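Cell division protein FtsZ 1 (Methanocaldococcus jannaschii, PDB 2VAP) binds GTP and probably polymerises, with GTP hydrolysis, into the contractile Z ring at the future cell division site. Local coordinates at residues V188-E193 with D212-N217. Sequence-based numbering, arbitrary orientation.
Sequences VVIPNE and DEVLIN. With GDP (guanosine-5'-diphosphate), chain B.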
ATOM      1  N   VAL A 188      -0.668   2.411  -6.204  1.00  9.07           N
ATOM      2  CA  VAL A 188      -1.862   2.588  -5.387  1.00  8.68           C
ATOM      3  C   VAL A 188      -1.853   3.998  -4.809  1.00 10.34           C
ATOM      4  O   VAL A 188      -0.960   4.353  -4.033  1.00 10.47           O
ATOM      5  CB  VAL A 188      -1.949   1.542  -4.244  1.00 11.21           C
ATOM      6  CG1 VAL A 188      -3.252   1.694  -3.481  1.00 12.24           C
ATOM      7  CG2 VAL A 188      -1.815   0.122  -4.790  1.00 12.37           C
ATOM      8  N   VAL A 189      -2.841   4.798  -5.201  1.00  8.25           N
ATOM      9  CA  VAL A 189      -2.930   6.190  -4.766  1.00  8.74           C
ATOM     10  C   VAL A 189      -4.138   6.421  -3.853  1.00 12.07           C
ATOM     11  O   VAL A 189      -5.265   6.046  -4.183  1.00 12.00           O
ATOM     12  CB  VAL A 189      -2.911   7.180  -5.979  1.00 12.38           C
ATOM     13  CG1 VAL A 189      -4.107   6.962  -6.910  1.00 17.97           C
ATOM     14  CG2 VAL A 189      -2.837   8.629  -5.504  1.00 15.19           C
ATOM     15  N   ILE A 190      -3.876   7.028  -2.697  1.00  9.38           N
ATOM     16  CA  ILE A 190      -4.915   7.358  -1.725  1.00 11.06           C
ATOM     17  C   ILE A 190      -5.021   8.880  -1.594  1.00 12.32           C
ATOM     18  O   ILE A 190      -4.112   9.520  -1.066  1.00 12.89           O
ATOM     19  CB  ILE A 190      -4.621   6.728  -0.336  1.00 11.69           C
ATOM     20  CG1 ILE A 190      -4.462   5.208  -0.452  1.00 13.68           C
ATOM     21  CG2 ILE A 190      -5.721   7.089   0.669  1.00 16.85           C
ATOM     22  CD1 ILE A 190      -3.710   4.570   0.709  1.00 16.59           C
ATOM     23  N   PRO A 191      -6.128   9.465  -2.084  1.00 12.68           N
ATOM     24  CA  PRO A 191      -6.285  10.911  -1.938  1.00 10.07           C
ATOM     25  C   PRO A 191      -6.785  11.273  -0.540  1.00 11.59           C
ATOM     26  O   PRO A 191      -7.944  11.007  -0.207  1.00 12.72           O
ATOM     27  CB  PRO A 191      -7.314  11.267  -3.018  1.00 15.52           C
ATOM     28  CG  PRO A 191      -8.064  10.002  -3.295  1.00 18.24           C
ATOM     29  CD  PRO A 191      -7.270   8.838  -2.777  1.00 15.82           C
ATOM     30  N   ASN A 192      -5.905  11.863   0.272  1.00 10.52           N
ATOM     31  CA  ASN A 192      -6.249  12.253   1.644  1.00 10.18           C
ATOM     32  C   ASN A 192      -7.479  13.157   1.734  1.00  8.18           C
ATOM     33  O   ASN A 192      -8.228  13.086   2.704  1.00 13.15           O
ATOM     34  CB  ASN A 192      -5.063  12.921   2.354  1.00 11.59           C
ATOM     35  CG  ASN A 192      -4.033  11.921   2.871  1.00 11.96           C
ATOM     36  OD1 ASN A 192      -2.922  12.303   3.242  1.00 18.63           O
ATOM     37  ND2 ASN A 192      -4.398  10.644   2.907  1.00 10.32           N
ATOM     38  N   GLU A 193      -7.684  13.994   0.719  1.00 12.42           N
ATOM     39  CA  GLU A 193      -8.834  14.903   0.690  1.00 10.61           C
ATOM     40  C   GLU A 193     -10.167  14.163   0.848  1.00 10.44           C
ATOM     41  O   GLU A 193     -11.090  14.670   1.489  1.00 13.29           O
ATOM     42  CB  GLU A 193      -8.824  15.755  -0.587  1.00 14.24           C
ATOM     43  CG  GLU A 193      -9.925  16.824  -0.664  1.00 16.30           C
ATOM     44  CD  GLU A 193      -9.818  17.908   0.410  1.00 20.71           C
ATOM     45  OE1 GLU A 193      -8.780  17.991   1.105  1.00 17.30           O
ATOM     46  OE2 GLU A 193     -10.780  18.693   0.551  1.00 19.50           O
ATOM     47  N   ASP A 212      -3.085   7.873   8.803  1.00 15.50           N
ATOM     48  CA  ASP A 212      -2.203   6.824   9.320  1.00 16.34           C
ATOM     49  C   ASP A 212      -2.877   5.459   9.272  1.00 17.85           C
ATOM     50  O   ASP A 212      -2.309   4.498   8.750  1.00 17.61           O
ATOM     51  CB  ASP A 212      -1.786   7.124  10.764  1.00 19.48           C
ATOM     52  CG  ASP A 212      -0.818   8.286  10.872  1.00 23.96           C
ATOM     53  OD1 ASP A 212      -0.175   8.639   9.863  1.00 20.05           O
ATOM     54  OD2 ASP A 212      -0.693   8.839  11.985  1.00 20.33           O
ATOM     55  N   GLU A 213      -4.092   5.389   9.816  1.00 19.05           N
ATOM     56  CA  GLU A 213      -4.858   4.145   9.891  1.00 15.75           C
ATOM     57  C   GLU A 213      -5.163   3.572   8.511  1.00 22.15           C
ATOM     58  O   GLU A 213      -5.093   2.358   8.309  1.00 17.94           O
ATOM     59  CB  GLU A 213      -6.164   4.356  10.669  1.00 20.14           C
ATOM     60  CG  GLU A 213      -5.982   4.735  12.139  1.00 42.78           C
ATOM     61  CD  GLU A 213      -5.319   3.644  12.969  1.00 34.07           C
ATOM     62  OE1 GLU A 213      -4.493   3.988  13.840  1.00 43.19           O
ATOM     63  OE2 GLU A 213      -5.620   2.449  12.756  1.00 44.32           O
ATOM     64  N   VAL A 214      -5.498   4.452   7.570  1.00 17.98           N
ATOM     65  CA  VAL A 214      -5.815   4.052   6.200  1.00 14.50           C
ATOM     66  C   VAL A 214      -4.581   3.489   5.492  1.00 13.65           C
ATOM     67  O   VAL A 214      -4.660   2.447   4.837  1.00 15.82           O
ATOM     68  CB  VAL A 214      -6.452   5.221   5.400  1.00 16.82           C
ATOM     69  CG1 VAL A 214      -6.573   4.881   3.922  1.00 14.03           C
ATOM     70  CG2 VAL A 214      -7.819   5.567   5.978  1.00 16.71           C
ATOM     71  N   LEU A 215      -3.446   4.171   5.643  1.00 13.41           N
ATOM     72  CA  LEU A 215      -2.171   3.700   5.093  1.00 11.83           C
ATOM     73  C   LEU A 215      -1.773   2.339   5.661  1.00 14.62           C
ATOM     74  O   LEU A 215      -1.340   1.456   4.916  1.00 14.76           O
ATOM     75  CB  LEU A 215      -1.056   4.720   5.340  1.00 14.54           C
ATOM     76  CG  LEU A 215      -0.846   5.826   4.305  1.00 24.81           C
ATOM     77  CD1 LEU A 215       0.026   6.934   4.883  1.00 20.92           C
ATOM     78  CD2 LEU A 215      -0.238   5.276   3.015  1.00 17.84           C
ATOM     79  N   ILE A 216      -1.926   2.178   6.975  1.00 17.62           N
ATOM     80  CA  ILE A 216      -1.654   0.903   7.645  1.00 19.37           C
ATOM     81  C   ILE A 216      -2.550  -0.204   7.085  1.00 18.79           C
ATOM     82  O   ILE A 216      -2.058  -1.264   6.698  1.00 19.62           O
ATOM     83  CB  ILE A 216      -1.806   1.011   9.194  1.00 28.76           C
ATOM     84  CG1 ILE A 216      -0.742   1.946   9.790  1.00 25.97           C
ATOM     85  CG2 ILE A 216      -1.759  -0.369   9.862  1.00 28.18           C
ATOM     86  CD1 ILE A 216       0.695   1.636   9.389  1.00472.19           C
ATOM     87  N   ASN A 217      -3.854   0.060   7.028  1.00 17.27           N
ATOM     88  CA  ASN A 217      -4.824  -0.891   6.481  1.00 25.38           C
ATOM     89  C   ASN A 217      -4.524  -1.297   5.038  1.00 16.47           C
ATOM     90  O   ASN A 217      -4.684  -2.462   4.673  1.00 15.98           O
ATOM     91  CB  ASN A 217      -6.248  -0.333   6.585  1.00 29.24           C
ATOM     92  CG  ASN A 217      -6.868  -0.547   7.959  1.00 63.88           C
ATOM     93  OD1 ASN A 217      -7.963  -1.098   8.073  1.00117.24           O
ATOM     94  ND2 ASN A 217      -6.173  -0.112   9.007  1.00 41.11           N
TER
HETATM   95  PB  GDP B1355       8.742  14.632   3.945  1.00 14.91           P
HETATM   96  O1B GDP B1355       9.587  15.764   3.412  1.00 19.51           O
HETATM   97  O2B GDP B1355       9.369  14.088   5.208  1.00 14.57           O
HETATM   98  O3B GDP B1355       8.655  13.544   2.904  1.00 14.13           O
HETATM   99  O3A GDP B1355       7.277  15.222   4.255  1.00 14.00           O
HETATM  100  PA  GDP B1355       6.199  14.501   5.211  1.00 15.97           P
HETATM  101  O1A GDP B1355       6.280  12.997   5.125  1.00 14.10           O
HETATM  102  O2A GDP B1355       6.326  14.983   6.637  1.00 15.27           O
HETATM  103  O5' GDP B1355       4.808  15.017   4.594  1.00 15.10           O
HETATM  104  C5' GDP B1355       4.496  14.768   3.227  1.00 12.44           C
HETATM  105  C4' GDP B1355       2.993  14.597   3.080  1.00 13.42           C
HETATM  106  O4' GDP B1355       2.537  13.531   3.918  1.00 15.67           O
HETATM  107  C3' GDP B1355       2.241  15.841   3.524  1.00 16.51           C
HETATM  108  O3' GDP B1355       1.979  16.715   2.421  1.00 16.11           O
HETATM  109  C2' GDP B1355       0.976  15.303   4.161  1.00 14.34           C
HETATM  110  O2' GDP B1355      -0.069  15.200   3.190  1.00 16.41           O
HETATM  111  C1' GDP B1355       1.346  13.903   4.618  1.00 15.42           C
HETATM  112  N9  GDP B1355       1.582  13.838   6.086  1.00 12.74           N
HETATM  113  C8  GDP B1355       2.237  14.728   6.863  1.00 17.18           C
HETATM  114  N7  GDP B1355       2.257  14.327   8.163  1.00 16.93           N
HETATM  115  C5  GDP B1355       1.606  13.150   8.229  1.00 18.35           C
HETATM  116  C6  GDP B1355       1.255  12.170   9.288  1.00 16.29           C
HETATM  117  O6  GDP B1355       1.589  12.360  10.477  1.00 20.16           O
HETATM  118  N1  GDP B1355       0.567  11.071   8.929  1.00 15.45           N
HETATM  119  C2  GDP B1355       0.193  10.836   7.654  1.00 15.78           C
HETATM  120  N2  GDP B1355      -0.499   9.708   7.363  1.00 17.80           N
HETATM  121  N3  GDP B1355       0.480  11.691   6.640  1.00 14.03           N
HETATM  122  C4  GDP B1355       1.168  12.837   6.861  1.00 14.87           C
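Ile-190, on strand 186-191, the outermost of the parallel sheet, meets helix 204-227 through two branches of its side chain. The CG2 methyl of Ile-190 lies 4.0 Å from CG1 of Val-214. The CD1 methyl of Ile-190 reaches CD2 of Leu-215 at 4.2 Å. Ile-190 thus sets one methyl against each of two successive helix residues. The side chains of Ile-190 and Val-214 run past each other in opposite directions. In both, the touching methyl stands anti to the backbone N; for CG1 of Val-214, chi1 is 171°. No hydrogen bond links the two segments, so the contact is purely apolar. Leu-274 touches both Ile-190 and Val-214.

Leu-215 divides its methyls. While CD2 faces the strand, CD1 of Leu-215 lies 3.8 Å from N2 of GDP. One turn earlier on the helix, Asp-212 reads the guanine. OD1 of Asp-212 accepts from both N1 and N2 of GDP, each at 2.7 Å. Both bonds are bent, with N-H...O angles of 142° and 139°, because one oxygen serves two neighbouring donors. Were Asp-212 an alanine, N1 and N2 of the base would probably lose the one oxygen they share, and guanine would be held less firmly.

The helix packs on strand 186-191 and presents Asp-212 to the base. It is the core helix (H7) of the FtsZ/tubulin fold, which joins the Rossmann-like GTPase domain to the C-terminal domain.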